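Local coordinates for protein restriction endonuclease LpnPI (Legionella pneumophila subsp. pneumophila str. Philadelphia 1, PDB 4RZL) that probably acts as a modification-dependent DNA endonuclease, this N-terminal SRA-like domain being the part that recognises DNA carrying modified cytosine, at residues Q107-A110 with T111-M114; Y12-D15 with T16-N19. All coordinates share one frame; numbering follows the deposited sequence.

Contact 1. Residues Q107-A110 with T111-M114; sequences QGNA and TLKM
The flat carbonyl group of Gln-107 takes two donors from Thr-111, tilted out of its plane to opposite sides. The backbone N of Thr-111 reaches Gln-107 O at 3.1 Å. Thr-111 OG1 comes to the same oxygen from the other side of the plane, at 2.7 Å. With chi1 at -57°, OG1 lies beside its own backbone N, which turns the hydroxyl back along the helix toward that carbonyl. Gln-107 is the N-cap residue of helix 108-119, so the double grip falls on the first turn. The flat amide of Asn-109 meets the side chain of Leu-112 at its oxygen, OD1 lying 3.8 Å from Leu-112 CD1. Leu-112 also lays CG against Gly-108 O at 3.4 Å. That oxygen takes the N-H of Leu-112 at 2.8 Å, and the alpha-helical ladder goes on through Lys-113 N to Asn-109 O and Met-114 N to Ala-110 O. Asp-93 holds the helix start, its carboxylate accepting from the N of Gly-108 and of Asn-109. Asn-109 ND2 bonds Ile-101 O and Asn-180 OD1. On the sheet side, Leu-112 packs on Tyr-181 and Phe-185 of strand 176-187, and Asn-109 and Lys-113 also touch Tyr-181.

Contact 2. Residues Y12-D15 with T16-N19; sequences YSFD and TLAN
Thr-16 and Leu-17 lie over the backbone of Tyr-12 to Phe-14, where Ser-13 to Thr-16 form a type I beta turn. Thr-16 gives two hydrogen bonds to one acceptor, Ser-13 O. Its backbone N closes the turn, reaching Ser-13 O at 2.9 Å from above the carbonyl plane. Its hydroxyl OG1 adds a second bond to Ser-13 O at 2.8 Å and is tilted only 17° from that plane. The chi1 of 67° sets OG1 between the backbone N and carbonyl carbon of Thr-16, facing Ser-13. The methyl CG2 is then anti to the carbonyl carbon of Thr-16, beside its backbone N, and lies 3.3 Å from Ser-13 OG. Asp-15 OD1 lies beside the same methyl. OG1 also sits at the edge of the Tyr-12 ring, near its plane.

Leu-17 supplies the apolar part. Its two methyls part company. CD2 reaches back to Tyr-12 CB at 3.8 Å, while CD1 meets Phe-14 CD1 at 3.7 Å. Between them, CG rests 3.3 Å from Phe-14 O. The Phe-14 and Leu-17 side chains cross at about a right angle. Leu-17 also packs on Pro-40, Lys-43 and Ile-44 of helix 40-44, and Lys-43 NZ hydrogen-bonds Phe-14 O and makes a cation-pi contact with the Phe-14 ring.

Ser-13 OG donates to Asp-15 OD1 at 3.0 Å, nearly along the C-O axis of the carboxylate. A water accepts from Ala-18 N and donates weakly to Asp-15 O.

The chemistry implies a turn held by polar bonds to Ser-13 O, with Leu-17 adding apolar contacts to Tyr-12 and Phe-14. The paired bonds limit the rotation of Thr-16. Asp-15 is exposed, and the Ser-13 OG bond to OD1 probably favours its charged carboxylate.

In the fold
From the N terminus, contact 2 comes first. It closes a short turn in the loop between strand 11-12 and strand 22-23, and brings that loop against helix 40-44. The chain then passes strands 22-23 and 27-28 and helix 40-44, and four more strands from 54-57 to 87-91, before contact 1 opens at the start of helix 108-119. Contact 1 joins that helix start to strand 176-187 of the large mixed sheet. The two contacts are in series and neither nest nor cross. The centres of contact 1 and contact 2 are about 31 Å apart. They lie on opposite sides of the chain's centre. The mixed sheet links their surroundings, since strands 11-12 and 176-187 both belong to it.

Contact 1. Residues Q107-A110 with T111-M114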
loop_
_atom_site.group_PDB
_atom_site.type_symbol
_atom_site.label_atom_id
_atom_site.label_comp_id
_atom_site.label_asym_id
_atom_site.label_seq_id
_atom_site.Cartn_x
_atom_site.Cartn_y
_atom_site.Cartn_z
ATOM N N GLN A 107 5.825 -11.772 -6.349
ATOM C CA GLN A 107 6.464 -10.837 -7.278
ATOM C C GLN A 107 6.397 -9.382 -6.802
ATOM O O GLN A 107 6.348 -8.457 -7.619
ATOM C CB GLN A 107 5.822 -10.954 -8.662
ATOM C CG GLN A 107 6.170 -12.238 -9.415
ATOM C CD GLN A 107 7.609 -12.248 -9.901
ATOM O OE1 GLN A 107 7.923 -11.679 -10.953
ATOM N NE2 GLN A 107 8.497 -12.890 -9.138
ATOM N N GLY A 108 6.402 -9.186 -5.487
ATOM C CA GLY A 108 6.349 -7.849 -4.917
ATOM C C GLY A 108 7.577 -7.046 -5.327
ATOM O O GLY A 108 7.458 -5.929 -5.824
ATOM N N ASN A 109 8.757 -7.629 -5.128
ATOM C CA ASN A 109 10.005 -6.941 -5.437
ATOM C C ASN A 109 10.165 -6.645 -6.916
ATOM O O ASN A 109 10.579 -5.547 -7.282
ATOM C CB ASN A 109 11.195 -7.758 -4.936
ATOM C CG ASN A 109 11.430 -7.572 -3.464
ATOM O OD1 ASN A 109 10.884 -6.654 -2.855
ATOM N ND2 ASN A 109 12.236 -8.444 -2.874
ATOM N N ALA A 110 9.817 -7.601 -7.776
ATOM C CA ALA A 110 9.889 -7.349 -9.215
ATOM C C ALA A 110 8.956 -6.184 -9.597
ATOM O O ALA A 110 9.282 -5.343 -10.433
ATOM C CB ALA A 110 9.524 -8.615 -9.996
ATOM N N THR A 111 7.794 -6.126 -8.962
ATOM C CA THR A 111 6.829 -5.084 -9.284
ATOM C C THR A 111 7.297 -3.733 -8.742
ATOM O O THR A 111 7.166 -2.710 -9.437
ATOM C CB THR A 111 5.432 -5.416 -8.736
ATOM O OG1 THR A 111 5.018 -6.686 -9.248
ATOM C CG2 THR A 111 4.423 -4.355 -9.153
ATOM N N LEU A 112 7.850 -3.734 -7.522
ATOM C CA LEU A 112 8.436 -2.522 -6.943
ATOM C C LEU A 112 9.473 -1.953 -7.897
ATOM O O LEU A 112 9.471 -0.759 -8.181
ATOM C CB LEU A 112 9.070 -2.783 -5.576
ATOM C CG LEU A 112 8.144 -2.985 -4.372
ATOM C CD1 LEU A 112 8.933 -3.379 -3.121
ATOM C CD2 LEU A 112 7.352 -1.742 -4.099
ATOM N N LYS A 113 10.342 -2.807 -8.428
ATOM C CA LYS A 113 11.362 -2.307 -9.345
ATOM C C LYS A 113 10.722 -1.647 -10.573
ATOM O O LYS A 113 11.136 -0.569 -11.012
ATOM C CB LYS A 113 12.313 -3.430 -9.780
ATOM C CG LYS A 113 13.384 -2.929 -10.754
ATOM C CD LYS A 113 14.283 -4.043 -11.293
ATOM C CE LYS A 113 15.215 -3.526 -12.401
ATOM N NZ LYS A 113 15.867 -2.230 -11.996
ATOM N N MET A 114 9.699 -2.287 -11.124
ATOM C CA MET A 114 9.006 -1.737 -12.293
ATOM C C MET A 114 8.353 -0.390 -12.002
ATOM O O MET A 114 8.452 0.537 -12.805
ATOM C CB MET A 114 7.943 -2.712 -12.794
ATOM C CG MET A 114 8.516 -3.911 -13.531
ATOM S SD MET A 114 7.207 -5.049 -13.983
ATOM C CE MET A 114 5.987 -3.885 -14.609
#

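Contact 2. Residues Y12-D15 with T16-N19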
loop_
_atom_site.group_PDB
_atom_site.type_symbol
_atom_site.label_atom_id
_atom_site.label_comp_id
_atom_site.label_asym_id
_atom_site.label_seq_id
_atom_site.Cartn_x
_atom_site.Cartn_y
_atom_site.Cartn_z
ATOM N N TYR A 12 -15.180 0.423 11.309
ATOM C CA TYR A 12 -16.121 -0.352 10.497
ATOM C C TYR A 12 -16.199 -1.798 10.943
ATOM O O TYR A 12 -15.191 -2.506 10.904
ATOM C CB TYR A 12 -15.737 -0.303 9.019
ATOM C CG TYR A 12 -15.958 1.042 8.376
ATOM C CD1 TYR A 12 -15.035 2.065 8.537
ATOM C CD2 TYR A 12 -17.092 1.290 7.602
ATOM C CE1 TYR A 12 -15.224 3.293 7.939
ATOM C CE2 TYR A 12 -17.294 2.516 7.014
ATOM C CZ TYR A 12 -16.358 3.515 7.187
ATOM O OH TYR A 12 -16.545 4.735 6.599
ATOM N N SER A 13 -17.381 -2.246 11.350
ATOM C CA SER A 13 -17.561 -3.644 11.710
ATOM C C SER A 13 -17.481 -4.508 10.446
ATOM O O SER A 13 -17.707 -4.025 9.320
ATOM C CB SER A 13 -18.897 -3.858 12.423
ATOM O OG SER A 13 -19.955 -3.466 11.576
ATOM N N PHE A 14 -17.148 -5.782 10.640
ATOM C CA PHE A 14 -16.855 -6.689 9.539
ATOM C C PHE A 14 -18.008 -6.822 8.561
ATOM O O PHE A 14 -17.800 -7.000 7.366
ATOM C CB PHE A 14 -16.480 -8.070 10.080
ATOM C CG PHE A 14 -16.147 -9.075 9.009
ATOM C CD1 PHE A 14 -14.970 -8.972 8.282
ATOM C CD2 PHE A 14 -17.001 -10.139 8.746
ATOM C CE1 PHE A 14 -14.649 -9.906 7.296
ATOM C CE2 PHE A 14 -16.685 -11.087 7.769
ATOM C CZ PHE A 14 -15.512 -10.966 7.038
ATOM N N ASP A 15 -19.235 -6.708 9.044
ATOM C CA ASP A 15 -20.352 -6.892 8.131
ATOM C C ASP A 15 -20.739 -5.589 7.417
ATOM O O ASP A 15 -21.680 -5.577 6.634
ATOM C CB ASP A 15 -21.553 -7.496 8.875
ATOM C CG ASP A 15 -22.256 -6.498 9.770
ATOM O OD1 ASP A 15 -21.572 -5.640 10.366
ATOM O OD2 ASP A 15 -23.501 -6.577 9.878
ATOM N N THR A 16 -19.993 -4.506 7.651
ATOM C CA THR A 16 -20.235 -3.253 6.921
ATOM C C THR A 16 -19.147 -2.931 5.886
ATOM O O THR A 16 -19.150 -1.848 5.288
ATOM C CB THR A 16 -20.391 -2.042 7.875
ATOM O OG1 THR A 16 -19.145 -1.767 8.532
ATOM C CG2 THR A 16 -21.469 -2.324 8.920
ATOM N N LEU A 17 -18.204 -3.853 5.697
ATOM C CA LEU A 17 -17.030 -3.596 4.858
ATOM C C LEU A 17 -17.329 -3.502 3.357
ATOM O O LEU A 17 -16.695 -2.724 2.637
ATOM C CB LEU A 17 -15.980 -4.695 5.079
ATOM C CG LEU A 17 -15.434 -4.797 6.503
ATOM C CD1 LEU A 17 -14.294 -5.812 6.576
ATOM C CD2 LEU A 17 -15.003 -3.455 7.060
ATOM N N ALA A 18 -18.291 -4.291 2.885
ATOM C CA ALA A 18 -18.511 -4.431 1.450
ATOM C C ALA A 18 -18.925 -3.148 0.726
ATOM O O ALA A 18 -18.646 -3.001 -0.471
ATOM C CB ALA A 18 -19.545 -5.532 1.191
ATOM N N ASN A 19 -19.576 -2.215 1.417
ATOM C CA ASN A 19 -19.942 -0.957 0.759
ATOM C C ASN A 19 -19.295 0.252 1.444
ATOM O O ASN A 19 -19.719 1.389 1.242
ATOM C CB ASN A 19 -21.463 -0.774 0.684
ATOM C CG ASN A 19 -22.082 -0.527 2.041
ATOM O OD1 ASN A 19 -21.562 -0.984 3.054
ATOM N ND2 ASN A 19 -23.192 0.199 2.068
HETATM O O HOH W 1 -20.137 -6.103 4.363
#